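PDB 4A0S: octenoyl-CoA reductase/carboxylase from Streptomyces sp., which catalyses the NADPH-dependent reductive carboxylation of 2-octenoyl-CoA, making an unusual extender unit for polyketide biosynthesis. Local coordinates for residues I238-V252 against V261-A273. Residues are numbered along the deposited sequence; the frame is centred on the assembly and turned at random.
Sequences IQFVKNGGGIPVAVV and VRALGCDLVINRA. With NAP (NADP nicotinamide-adenine-dinucleotide phosphate), chain F.
A250, V251 and V252 pair in parallel register with V269, I270 and N271, the strand axes inclined by 20° and the strands joined by four backbone hydrogen bonds running from A250 N to L268 O through to R272 N to V252 O. The contact is a worked example of the Rossmann-type beta-alpha-beta crossover: strand 247-252 leads through helix 255-263 into strand 269-271, the outermost on this side of the six parallel strands within the chain. On the sheet face of A250 and V252, V261 brings the crossover helix down onto both residues, its CG2 lying 3.6 Å from A250 CB. Helix 232-243 packs against V261 as well: with CG1 of I238 anti to its carbonyl carbon (chi1 -74°), I238 CD1 is carried crosswise onto V261 CG1 at a tight 3.5 Å and also faces L264 CD1, while I238 CG2 lies 3.8 Å from C266 CB. An alanine at I238 is likely to open a gap between the two helices, with V261 and L264 deprived of their shared methyl partner. C266 packs on the same face, its SG 3.4 Å from A250 CB and also against P248 CG. At the margin, K242 bends its chain over G265, the glycine of a Schellman motif, and NZ donates to G265 O at 2.9 Å from 35° above the carbonyl plane. On the opposite face, which carries V251 and I270, CD1 of I270 meets CG1 of V249, and helix 285-303 covers both residues. The carboxyl end of the pair serves the cofactor, which K257 and S253 hydrogen-bond directly. An oxygen of the NADP 2'-phosphate, O2X, sits over one face of the R272 guanidinium, 3.4 Å from NH2; a water in the plane of that group links the two, accepting from R272 NH2 and donating to both V251 O and, at 2.9 Å, NADP O2X.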
# COMPACT_ATOMS: atom_id res chain seq x y z
N ILE A 238 9.98 -6.57 -20.15
CA ILE A 238 9.33 -5.96 -21.32
C ILE A 238 7.89 -6.43 -21.47
O ILE A 238 6.99 -5.64 -21.72
CB ILE A 238 10.11 -6.28 -22.63
CG1 ILE A 238 11.38 -5.45 -22.68
CG2 ILE A 238 9.22 -6.05 -23.87
CD1 ILE A 238 12.45 -6.05 -23.59
N GLN A 239 7.68 -7.73 -21.31
CA GLN A 239 6.37 -8.30 -21.53
C GLN A 239 5.39 -7.90 -20.45
O GLN A 239 4.24 -7.58 -20.75
CB GLN A 239 6.48 -9.80 -21.61
CG GLN A 239 7.27 -10.24 -22.81
CD GLN A 239 7.08 -11.70 -23.02
OE1 GLN A 239 5.99 -12.14 -23.37
NE2 GLN A 239 8.11 -12.47 -22.72
N PHE A 240 5.85 -7.89 -19.21
CA PHE A 240 4.99 -7.45 -18.12
C PHE A 240 4.65 -5.97 -18.27
O PHE A 240 3.51 -5.58 -18.01
CB PHE A 240 5.65 -7.70 -16.78
CG PHE A 240 5.81 -9.14 -16.47
CD1 PHE A 240 4.76 -10.04 -16.68
CD2 PHE A 240 7.01 -9.62 -15.97
CE1 PHE A 240 4.92 -11.41 -16.39
CE2 PHE A 240 7.17 -10.97 -15.69
CZ PHE A 240 6.12 -11.85 -15.89
N VAL A 241 5.62 -5.18 -18.71
CA VAL A 241 5.37 -3.75 -18.90
C VAL A 241 4.31 -3.59 -19.99
O VAL A 241 3.26 -2.95 -19.80
CB VAL A 241 6.65 -2.99 -19.22
CG1 VAL A 241 6.32 -1.52 -19.54
CG2 VAL A 241 7.62 -3.06 -18.03
N LYS A 242 4.55 -4.22 -21.12
CA LYS A 242 3.64 -4.11 -22.24
C LYS A 242 2.28 -4.66 -21.85
O LYS A 242 1.27 -3.98 -22.01
CB LYS A 242 4.19 -4.86 -23.44
CG LYS A 242 5.33 -4.11 -24.12
CD LYS A 242 5.83 -4.86 -25.35
CE LYS A 242 4.73 -4.95 -26.41
NZ LYS A 242 4.32 -3.59 -26.95
N ASN A 243 2.26 -5.88 -21.31
CA ASN A 243 1.00 -6.51 -20.95
C ASN A 243 0.24 -5.71 -19.90
O ASN A 243 -1.00 -5.76 -19.87
CB ASN A 243 1.20 -7.95 -20.47
CG ASN A 243 -0.12 -8.70 -20.33
OD1 ASN A 243 -0.87 -8.85 -21.30
ND2 ASN A 243 -0.40 -9.19 -19.12
N GLY A 244 0.99 -4.99 -19.07
CA GLY A 244 0.40 -4.14 -18.04
C GLY A 244 -0.13 -2.82 -18.57
O GLY A 244 -0.70 -2.05 -17.80
N GLY A 245 0.06 -2.56 -19.87
CA GLY A 245 -0.36 -1.29 -20.45
C GLY A 245 0.66 -0.21 -20.17
O GLY A 245 0.38 0.98 -20.29
N GLY A 246 1.85 -0.65 -19.77
CA GLY A 246 2.96 0.24 -19.53
C GLY A 246 3.74 0.48 -20.81
O GLY A 246 3.44 -0.10 -21.87
N ILE A 247 4.75 1.33 -20.71
CA ILE A 247 5.51 1.73 -21.87
C ILE A 247 6.95 1.37 -21.54
O ILE A 247 7.58 2.05 -20.73
CB ILE A 247 5.36 3.23 -22.14
CG1 ILE A 247 3.91 3.55 -22.54
CG2 ILE A 247 6.28 3.66 -23.26
CD1 ILE A 247 3.43 4.92 -22.10
N PRO A 248 7.44 0.26 -22.11
CA PRO A 248 8.80 -0.12 -21.76
C PRO A 248 9.79 0.67 -22.59
O PRO A 248 9.54 0.92 -23.77
CB PRO A 248 8.86 -1.60 -22.14
CG PRO A 248 7.94 -1.70 -23.32
CD PRO A 248 6.85 -0.67 -23.10
N VAL A 249 10.88 1.11 -21.98
CA VAL A 249 11.98 1.62 -22.77
C VAL A 249 13.18 0.73 -22.50
O VAL A 249 13.69 0.66 -21.38
CB VAL A 249 12.27 3.11 -22.51
CG1 VAL A 249 13.36 3.60 -23.43
CG2 VAL A 249 11.02 3.94 -22.74
N ALA A 250 13.59 0.01 -23.53
CA ALA A 250 14.66 -0.94 -23.40
C ALA A 250 15.97 -0.20 -23.50
O ALA A 250 16.15 0.64 -24.37
CB ALA A 250 14.56 -1.99 -24.50
N VAL A 251 16.89 -0.52 -22.59
CA VAL A 251 18.27 -0.10 -22.76
C VAL A 251 19.06 -1.34 -23.11
O VAL A 251 19.08 -2.31 -22.35
CB VAL A 251 18.84 0.59 -21.52
CG1 VAL A 251 20.21 1.19 -21.85
CG2 VAL A 251 17.89 1.64 -21.02
N VAL A 252 19.69 -1.30 -24.28
CA VAL A 252 20.51 -2.42 -24.73
C VAL A 252 21.87 -1.89 -25.15
O VAL A 252 22.04 -0.70 -25.40
CB VAL A 252 19.86 -3.17 -25.93
CG1 VAL A 252 18.55 -3.83 -25.53
CG2 VAL A 252 19.67 -2.24 -27.13
N VAL A 261 14.86 -7.06 -28.22
CA VAL A 261 13.80 -6.36 -27.49
C VAL A 261 12.69 -5.88 -28.43
O VAL A 261 11.53 -5.79 -28.03
CB VAL A 261 14.31 -5.18 -26.62
CG1 VAL A 261 15.30 -5.66 -25.57
CG2 VAL A 261 14.92 -4.08 -27.47
N ARG A 262 13.02 -5.57 -29.68
CA ARG A 262 11.98 -5.17 -30.61
C ARG A 262 11.10 -6.36 -30.93
O ARG A 262 9.89 -6.23 -31.06
CB ARG A 262 12.57 -4.58 -31.88
CG ARG A 262 13.22 -3.27 -31.62
CD ARG A 262 13.63 -2.59 -32.90
NE ARG A 262 14.05 -1.25 -32.56
CZ ARG A 262 13.21 -0.23 -32.37
NH1 ARG A 262 11.90 -0.41 -32.51
NH2 ARG A 262 13.69 0.96 -32.03
N ALA A 263 11.72 -7.55 -31.01
CA ALA A 263 10.98 -8.78 -31.28
C ALA A 263 10.01 -9.11 -30.16
O ALA A 263 9.02 -9.83 -30.37
CB ALA A 263 11.96 -9.94 -31.51
N LEU A 264 10.29 -8.60 -28.96
CA LEU A 264 9.38 -8.67 -27.83
C LEU A 264 8.38 -7.51 -27.82
O LEU A 264 7.57 -7.38 -26.89
CB LEU A 264 10.17 -8.68 -26.52
CG LEU A 264 11.16 -9.83 -26.35
CD1 LEU A 264 12.09 -9.51 -25.19
CD2 LEU A 264 10.46 -11.13 -26.10
N GLY A 265 8.43 -6.66 -28.83
CA GLY A 265 7.47 -5.58 -28.93
C GLY A 265 7.84 -4.35 -28.12
O GLY A 265 7.01 -3.45 -27.91
N CYS A 266 9.09 -4.30 -27.65
CA CYS A 266 9.61 -3.07 -27.10
C CYS A 266 10.15 -2.22 -28.23
O CYS A 266 11.27 -2.47 -28.72
CB CYS A 266 10.74 -3.36 -26.13
SG CYS A 266 11.19 -1.89 -25.23
N ASP A 267 9.38 -1.23 -28.67
CA ASP A 267 9.81 -0.43 -29.81
C ASP A 267 10.51 0.86 -29.40
O ASP A 267 11.04 1.57 -30.27
CB ASP A 267 8.66 -0.13 -30.76
CG ASP A 267 7.74 0.93 -30.24
OD1 ASP A 267 7.18 0.73 -29.15
OD2 ASP A 267 7.59 1.97 -30.94
N LEU A 268 10.52 1.15 -28.11
CA LEU A 268 11.31 2.24 -27.58
C LEU A 268 12.59 1.66 -27.03
O LEU A 268 12.58 0.92 -26.03
CB LEU A 268 10.57 3.03 -26.51
CG LEU A 268 9.23 3.60 -26.95
CD1 LEU A 268 8.62 4.33 -25.78
CD2 LEU A 268 9.36 4.51 -28.18
N VAL A 269 13.67 1.96 -27.71
CA VAL A 269 14.94 1.36 -27.41
C VAL A 269 16.00 2.42 -27.34
O VAL A 269 16.06 3.32 -28.18
CB VAL A 269 15.32 0.32 -28.47
CG1 VAL A 269 16.57 -0.42 -28.06
CG2 VAL A 269 14.16 -0.64 -28.68
N ILE A 270 16.81 2.33 -26.29
CA ILE A 270 17.96 3.19 -26.11
C ILE A 270 19.20 2.31 -26.17
O ILE A 270 19.35 1.39 -25.37
CB ILE A 270 17.92 3.96 -24.76
CG1 ILE A 270 16.77 4.97 -24.73
CG2 ILE A 270 19.23 4.66 -24.49
CD1 ILE A 270 16.53 5.61 -23.35
N ASN A 271 20.08 2.56 -27.14
CA ASN A 271 21.36 1.89 -27.12
C ASN A 271 22.26 2.64 -26.15
O ASN A 271 22.42 3.85 -26.27
CB ASN A 271 21.98 1.81 -28.52
CG ASN A 271 23.19 0.91 -28.57
OD1 ASN A 271 24.15 1.10 -27.81
ND2 ASN A 271 23.14 -0.11 -29.43
N ARG A 272 22.86 1.95 -25.19
CA ARG A 272 23.65 2.65 -24.19
C ARG A 272 24.96 3.28 -24.70
O ARG A 272 25.57 4.06 -23.99
CB ARG A 272 23.87 1.80 -22.94
CG ARG A 272 24.75 0.58 -23.14
CD ARG A 272 25.45 0.22 -21.84
NE ARG A 272 24.53 -0.41 -20.90
CZ ARG A 272 24.87 -0.80 -19.67
NH1 ARG A 272 26.11 -0.61 -19.22
NH2 ARG A 272 23.96 -1.38 -18.90
N ALA A 273 25.37 2.94 -25.92
CA ALA A 273 26.46 3.66 -26.59
C ALA A 273 26.00 5.03 -27.09
O ALA A 273 26.77 6.00 -27.11
CB ALA A 273 27.00 2.84 -27.74
PA NAP F . 21.18 -12.08 -18.66
O1A NAP F . 20.11 -12.97 -19.40
O2A NAP F . 22.62 -12.34 -19.00
O5B NAP F . 20.84 -10.63 -19.04
C5B NAP F . 21.57 -9.61 -18.39
C4B NAP F . 21.55 -8.40 -19.31
O4B NAP F . 22.26 -7.37 -18.61
C3B NAP F . 22.29 -8.64 -20.65
O3B NAP F . 21.30 -8.60 -21.65
C2B NAP F . 23.14 -7.40 -20.84
O2B NAP F . 22.43 -6.35 -21.50
C1B NAP F . 23.42 -6.94 -19.45
N9A NAP F . 24.62 -7.66 -18.96
C8A NAP F . 25.04 -8.90 -19.24
N7A NAP F . 26.15 -9.19 -18.55
C5A NAP F . 26.42 -8.11 -17.83
C6A NAP F . 27.44 -7.80 -16.96
N6A NAP F . 28.37 -8.72 -16.69
N1A NAP F . 27.44 -6.61 -16.39
C2A NAP F . 26.48 -5.72 -16.63
N3A NAP F . 25.50 -5.96 -17.48
C4A NAP F . 25.46 -7.15 -18.08
O3 NAP F . 21.00 -12.18 -17.07
PN NAP F . 19.59 -12.02 -16.33
O1N NAP F . 19.10 -13.51 -16.21
O2N NAP F . 18.67 -11.00 -16.96
O5D NAP F . 20.16 -11.56 -14.91
C5D NAP F . 20.68 -10.24 -14.86
C4D NAP F . 21.12 -10.03 -13.44
O4D NAP F . 19.92 -10.24 -12.61
C3D NAP F . 22.13 -11.07 -12.96
O3D NAP F . 23.02 -10.30 -12.13
C2D NAP F . 21.31 -12.04 -12.13
O2D NAP F . 22.10 -12.67 -11.10
C1D NAP F . 20.37 -11.03 -11.48
N1N NAP F . 19.14 -11.74 -11.22
C2N NAP F . 18.61 -11.61 -9.95
C3N NAP F . 17.44 -12.27 -9.72
C7N NAP F . 16.88 -12.15 -8.36
O7N NAP F . 17.38 -11.39 -7.52
N7N NAP F . 15.86 -12.94 -8.16
C4N NAP F . 16.80 -13.04 -10.70
C5N NAP F . 17.31 -13.16 -11.98
C6N NAP F . 18.50 -12.49 -12.24
P2B NAP F . 23.35 -5.18 -22.11
O1X NAP F . 22.21 -4.57 -23.10
O2X NAP F . 23.74 -4.11 -20.97
O3X NAP F . 24.47 -5.96 -22.75
O HOH W 1 8.15 0.17 -26.01
O HOH W 2 21.66 -2.11 -20.54